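PDB 6OBV: fluvirucin B1 DH domain from module 1 from Actinomadura vulgaris, which probably catalyses the loss of water from the beta-hydroxyacyl chain made by module 1 of the fluvirucin B1 polyketide synthase. Local coordinates for residues M52-R57 with G90-C95; V119-A124 with R130-H135. All coordinates share one frame; numbering follows the deposited sequence.

Overall arrangement
Both contacts lie on the same side of the chain's centre, within the N-terminal half of what is probably the double hotdog fold of polyketide synthase dehydratases. Their centres are about 8 Å apart. Contact 1 comes first along the chain and sets strand 52-58 against the C-terminal end of helix 79-92. Contact 2 follows and pairs strands 115-121 and 130-137 as a hairpin. Strands 52-58 and 115-121 are neighbours in one sheet, joined by backbone bonds of Met52 to Val121 and Leu54 to Val119. Val93 and Cys95 of contact 1 also pack on Arg130 of contact 2. The helix end therefore rests on three successive strands.

Contact 1: M52-R57 with G90-C95; sequences MVLTGR and GDEVGC
Met52 and Val93 reach toward each other tip to tip and form the tight part of this contact. Met52 CE and Val93 CG1 are 3.7 Å apart. The sulfur shares the same methyl, with Met52 SD 3.7 Å from Val93 CG1. Met52 sends CG anti to its backbone N (chi1 -177°). The chain then runs straight to the sulfur and bends only at chi3 (-64°), which turns the terminal methyl against the valine. Glu92 crosses the methionine at about a right angle. It touches through its aliphatic part, with Glu92 CG 3.7 Å from Met52 SD.

Leu54, which is buried, adds a looser touch. Leu54 CD2 comes within 4.2 Å of Glu92 CB.

The more open side is at the Glu92 carboxylate. The bend of the Glu92 chain at chi2 (67°) helps to carry this group off the packed methylenes, and its OE1 forms a salt bridge with Arg88 one helical turn earlier. Even the touch between Met52 and Val93 is only partly shielded from solvent, and Gly94 beyond it is exposed.

Val93 lies in the turn that ends helix 79-92, a Schellman motif. Gly90 O accepts from Val93 N at 3.2 Å and from Cys95 N at 2.7 Å, the two donors coming from opposite faces of the carbonyl plane. The bond from Gly94 N to Asp91 O is weak, and Gly94 supplies the positive phi of the turn. Val93 also packs on Val121, while Met52 touches Ala43 and Glu45 of strand 40-45.

The two segments thus meet through carbon and sulfur atoms alone, which implies that dispersion and burial of apolar surface are what this contact contributes. The charge of Glu92 is probably balanced by Arg88 of the same helix.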
loop_
_atom_site.group_PDB
_atom_site.type_symbol
_atom_site.label_atom_id
_atom_site.label_comp_id
_atom_site.label_asym_id
_atom_site.label_seq_id
_atom_site.Cartn_x
_atom_site.Cartn_y
_atom_site.Cartn_z
ATOM N N MET A 52 5.471 6.312 -3.404
ATOM C CA MET A 52 4.059 5.989 -3.299
ATOM C C MET A 52 3.789 4.717 -4.074
ATOM O O MET A 52 4.461 4.429 -5.069
ATOM C CB MET A 52 3.194 7.116 -3.866
ATOM C CG MET A 52 1.715 6.908 -3.744
ATOM S SD MET A 52 0.858 8.428 -4.182
ATOM C CE MET A 52 1.454 9.521 -2.884
ATOM N N VAL A 53 2.792 3.965 -3.622
ATOM C CA VAL A 53 2.272 2.838 -4.381
ATOM C C VAL A 53 0.757 2.978 -4.390
ATOM O O VAL A 53 0.147 3.293 -3.359
ATOM C CB VAL A 53 2.733 1.483 -3.806
ATOM C CG1 VAL A 53 2.099 1.209 -2.431
ATOM C CG2 VAL A 53 2.429 0.361 -4.774
ATOM N N LEU A 54 0.166 2.861 -5.576
ATOM C CA LEU A 54 -1.280 2.837 -5.742
ATOM C C LEU A 54 -1.682 1.425 -6.114
ATOM O O LEU A 54 -0.994 0.764 -6.901
ATOM C CB LEU A 54 -1.748 3.803 -6.832
ATOM C CG LEU A 54 -1.608 5.291 -6.518
ATOM C CD1 LEU A 54 -0.143 5.747 -6.690
ATOM C CD2 LEU A 54 -2.549 6.088 -7.415
ATOM N N THR A 55 -2.794 0.968 -5.547
ATOM C CA THR A 55 -3.213 -0.415 -5.675
ATOM C C THR A 55 -4.632 -0.469 -6.215
ATOM O O THR A 55 -5.436 0.430 -5.965
ATOM C CB THR A 55 -3.176 -1.135 -4.336
ATOM O OG1 THR A 55 -4.206 -0.575 -3.493
ATOM C CG2 THR A 55 -1.809 -0.967 -3.691
ATOM N N GLY A 56 -4.934 -1.542 -6.937
ATOM C CA GLY A 56 -6.278 -1.735 -7.421
ATOM C C GLY A 56 -6.486 -3.163 -7.854
ATOM O O GLY A 56 -5.647 -4.035 -7.616
ATOM N N ARG A 57 -7.636 -3.399 -8.474
ATOM C CA ARG A 57 -7.987 -4.730 -8.943
ATOM C C ARG A 57 -8.921 -4.589 -10.138
ATOM O O ARG A 57 -9.707 -3.642 -10.214
ATOM C CB ARG A 57 -8.623 -5.567 -7.824
ATOM C CG ARG A 57 -10.081 -5.886 -8.033
ATOM C CD ARG A 57 -10.668 -6.670 -6.880
ATOM N NE ARG A 57 -10.110 -8.012 -6.770
ATOM C CZ ARG A 57 -10.438 -8.881 -5.813
ATOM N NH1 ARG A 57 -11.324 -8.543 -4.880
ATOM N NH2 ARG A 57 -9.877 -10.087 -5.781
ATOM N N GLY A 90 0.711 9.513 -11.668
ATOM C CA GLY A 90 1.332 10.820 -11.784
ATOM C C GLY A 90 0.518 11.937 -11.158
ATOM O O GLY A 90 1.071 12.813 -10.485
ATOM N N ASP A 91 -0.804 11.953 -11.399
ATOM C CA ASP A 91 -1.642 12.989 -10.795
ATOM C C ASP A 91 -1.571 12.952 -9.279
ATOM O O ASP A 91 -1.670 13.992 -8.620
ATOM C CB ASP A 91 -3.104 12.822 -11.192
ATOM C CG ASP A 91 -3.313 12.919 -12.655
ATOM O OD1 ASP A 91 -2.473 13.551 -13.324
ATOM O OD2 ASP A 91 -4.315 12.346 -13.130
ATOM N N GLU A 92 -1.445 11.758 -8.710
ATOM C CA GLU A 92 -1.498 11.629 -7.268
ATOM C C GLU A 92 -0.267 12.235 -6.617
ATOM O O GLU A 92 -0.328 12.622 -5.447
ATOM C CB GLU A 92 -1.659 10.144 -6.910
ATOM C CG GLU A 92 -2.311 9.873 -5.550
ATOM C CD GLU A 92 -3.780 10.292 -5.489
ATOM O OE1 GLU A 92 -4.429 10.468 -6.555
ATOM O OE2 GLU A 92 -4.281 10.431 -4.354
ATOM N N VAL A 93 0.838 12.357 -7.351
ATOM C CA VAL A 93 2.068 12.935 -6.821
ATOM C C VAL A 93 2.405 14.268 -7.494
ATOM O O VAL A 93 3.540 14.721 -7.413
ATOM C CB VAL A 93 3.248 11.951 -6.930
ATOM C CG1 VAL A 93 3.118 10.832 -5.901
ATOM C CG2 VAL A 93 3.348 11.383 -8.314
ATOM N N GLY A 94 1.436 14.906 -8.151
ATOM C CA GLY A 94 1.704 16.150 -8.853
ATOM C C GLY A 94 2.757 16.050 -9.934
ATOM O O GLY A 94 3.512 17.001 -10.140
ATOM N N CYS A 95 2.842 14.906 -10.610
ATOM C CA CYS A 95 3.750 14.675 -11.735
ATOM C C CYS A 95 2.956 14.125 -12.909
ATOM O O CYS A 95 3.078 12.947 -13.255
ATOM C CB CYS A 95 4.858 13.693 -11.354
ATOM S SG CYS A 95 6.284 14.439 -10.675
#

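Contact 2: V119-A124 with R130-H135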
loop_
_atom_site.group_PDB
_atom_site.type_symbol
_atom_site.label_atom_id
_atom_site.label_comp_id
_atom_site.label_asym_id
_atom_site.label_seq_id
_atom_site.Cartn_x
_atom_site.Cartn_y
_atom_site.Cartn_z
ATOM N N VAL A 119 0.882 0.225 -8.881
ATOM C CA VAL A 119 1.595 1.273 -9.595
ATOM C C VAL A 119 2.537 1.929 -8.597
ATOM O O VAL A 119 2.091 2.578 -7.645
ATOM C CB VAL A 119 0.640 2.307 -10.215
ATOM C CG1 VAL A 119 1.433 3.296 -11.044
ATOM C CG2 VAL A 119 -0.448 1.630 -11.071
ATOM N N ALA A 120 3.838 1.748 -8.789
ATOM C CA ALA A 120 4.829 2.280 -7.868
ATOM C C ALA A 120 5.464 3.530 -8.465
ATOM O O ALA A 120 5.813 3.551 -9.649
ATOM C CB ALA A 120 5.894 1.229 -7.563
ATOM N N VAL A 121 5.590 4.575 -7.644
ATOM C CA VAL A 121 6.142 5.864 -8.053
ATOM C C VAL A 121 7.241 6.244 -7.064
ATOM O O VAL A 121 7.019 6.223 -5.850
ATOM C CB VAL A 121 5.052 6.954 -8.098
ATOM C CG1 VAL A 121 5.652 8.294 -8.444
ATOM C CG2 VAL A 121 3.963 6.581 -9.101
ATOM N N THR A 122 8.418 6.592 -7.572
ATOM C CA THR A 122 9.519 6.905 -6.673
ATOM C C THR A 122 9.426 8.346 -6.168
ATOM O O THR A 122 8.615 9.156 -6.626
ATOM C CB THR A 122 10.871 6.697 -7.361
ATOM O OG1 THR A 122 10.971 7.586 -8.484
ATOM C CG2 THR A 122 11.049 5.236 -7.844
ATOM N N ALA A 123 10.267 8.656 -5.185
ATOM C CA ALA A 123 10.493 10.047 -4.835
ATOM C C ALA A 123 11.100 10.757 -6.036
ATOM O O ALA A 123 11.833 10.155 -6.827
ATOM C CB ALA A 123 11.426 10.164 -3.627
ATOM N N ALA A 124 10.780 12.038 -6.179
ATOM C CA ALA A 124 11.342 12.814 -7.275
ATOM C C ALA A 124 12.811 13.111 -7.010
ATOM O O ALA A 124 13.212 13.369 -5.871
ATOM C CB ALA A 124 10.571 14.118 -7.457
ATOM N N ARG A 130 10.147 11.482 -11.671
ATOM C CA ARG A 130 9.813 10.310 -10.868
ATOM C C ARG A 130 9.792 9.071 -11.749
ATOM O O ARG A 130 9.354 9.128 -12.908
ATOM C CB ARG A 130 8.449 10.461 -10.192
ATOM C CG ARG A 130 8.350 11.595 -9.196
ATOM C CD ARG A 130 6.985 11.577 -8.539
ATOM N NE ARG A 130 6.744 12.683 -7.604
ATOM C CZ ARG A 130 6.839 12.572 -6.284
ATOM N NH1 ARG A 130 7.210 11.417 -5.728
ATOM N NH2 ARG A 130 6.575 13.616 -5.520
ATOM N N GLU A 131 10.275 7.955 -11.201
ATOM C CA GLU A 131 10.191 6.675 -11.885
ATOM C C GLU A 131 8.861 6.026 -11.532
ATOM O O GLU A 131 8.376 6.147 -10.403
ATOM C CB GLU A 131 11.346 5.751 -11.498
ATOM C CG GLU A 131 12.647 6.053 -12.185
ATOM C CD GLU A 131 13.320 7.299 -11.612
ATOM O OE1 GLU A 131 13.658 7.306 -10.401
ATOM O OE2 GLU A 131 13.499 8.280 -12.377
ATOM N N VAL A 132 8.258 5.369 -12.516
ATOM C CA VAL A 132 6.972 4.713 -12.342
ATOM C C VAL A 132 7.104 3.315 -12.912
ATOM O O VAL A 132 7.898 3.078 -13.828
ATOM C CB VAL A 132 5.820 5.495 -13.012
ATOM C CG1 VAL A 132 6.012 5.553 -14.513
ATOM C CG2 VAL A 132 4.438 4.907 -12.639
ATOM N N ALA A 133 6.374 2.375 -12.312
ATOM C CA ALA A 133 6.364 0.980 -12.723
ATOM C C ALA A 133 4.970 0.433 -12.454
ATOM O O ALA A 133 4.321 0.852 -11.498
ATOM C CB ALA A 133 7.436 0.161 -11.977
ATOM N N VAL A 134 4.486 -0.463 -13.321
ATOM C CA VAL A 134 3.205 -1.147 -13.111
ATOM C C VAL A 134 3.479 -2.643 -12.984
ATOM O O VAL A 134 4.083 -3.244 -13.880
ATOM C CB VAL A 134 2.194 -0.878 -14.243
ATOM C CG1 VAL A 134 0.837 -1.516 -13.910
ATOM C CG2 VAL A 134 1.988 0.612 -14.472
ATOM N N HIS A 135 3.048 -3.237 -11.870
ATOM C CA HIS A 135 3.109 -4.668 -11.602
ATOM C C HIS A 135 1.701 -5.257 -11.535
ATOM O O HIS A 135 0.730 -4.566 -11.227
ATOM C CB HIS A 135 3.845 -4.950 -10.282
ATOM C CG HIS A 135 5.302 -4.609 -10.322
ATOM N ND1 HIS A 135 5.769 -3.315 -10.204
ATOM C CD2 HIS A 135 6.394 -5.391 -10.484
ATOM C CE1 HIS A 135 7.085 -3.318 -10.281
ATOM N NE2 HIS A 135 7.490 -4.565 -10.450
#
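Ala120 and Ala133 form the hydrogen-bonded pair of a beta hairpin, strands 115-121 and 130-137, in the sheet that wraps helix 79-92. The strand segments run antiparallel at 164°.

Backbone bonds come first. Ala120 N gives to Ala133 O at 2.9 Å, and Ala133 N returns the bond to Ala120 O at 3.0 Å. Thr122 N then reaches Glu131 O at 2.9 Å. CA-H...O contacts from Val121 and Val132 lie between these bonds, and Val119 CA adds one to Ala133 O beyond them.

Apolar contacts fill the face of the sheet that carries Val119, Val121, Val132 and Val134. Val119 and Val132 stand side by side, pointing the same way, with Val119 CG1 3.8 Å from Val132 CG2. That same methyl, Val132 CG2, lies 3.9 Å from Val121 CG2, so it serves both valines of the opposite strand. Leu85, Ala89 and Phe82 of helix 79-92 cover this face.

Side-chain polar bonds join the backbone ones at Thr122. Thr122 OG1, placed between the backbone N and the carbonyl carbon (chi1 62°), accepts from Glu131 N at 2.8 Å. It donates in turn to Ala123 O, from above that carbonyl's plane. The hydroxyl thus takes the Glu131 N-H that a regular pair would give to Thr122 O. That carbonyl oxygen lies at the guanidinium edge, near its plane, and accepts from Arg130 NH1 at 2.8 Å, the donor tilted 19° from the carbonyl plane.

The extended arginine chain also packs along the first segment. Arg130 CD is 3.5 Å from Val121 CG1, and Ala124 CB lies against Arg130 CG. Ala124 N sits over one guanidinium face. Arg130 NE is buried and has no hydrogen-bond partner in the model.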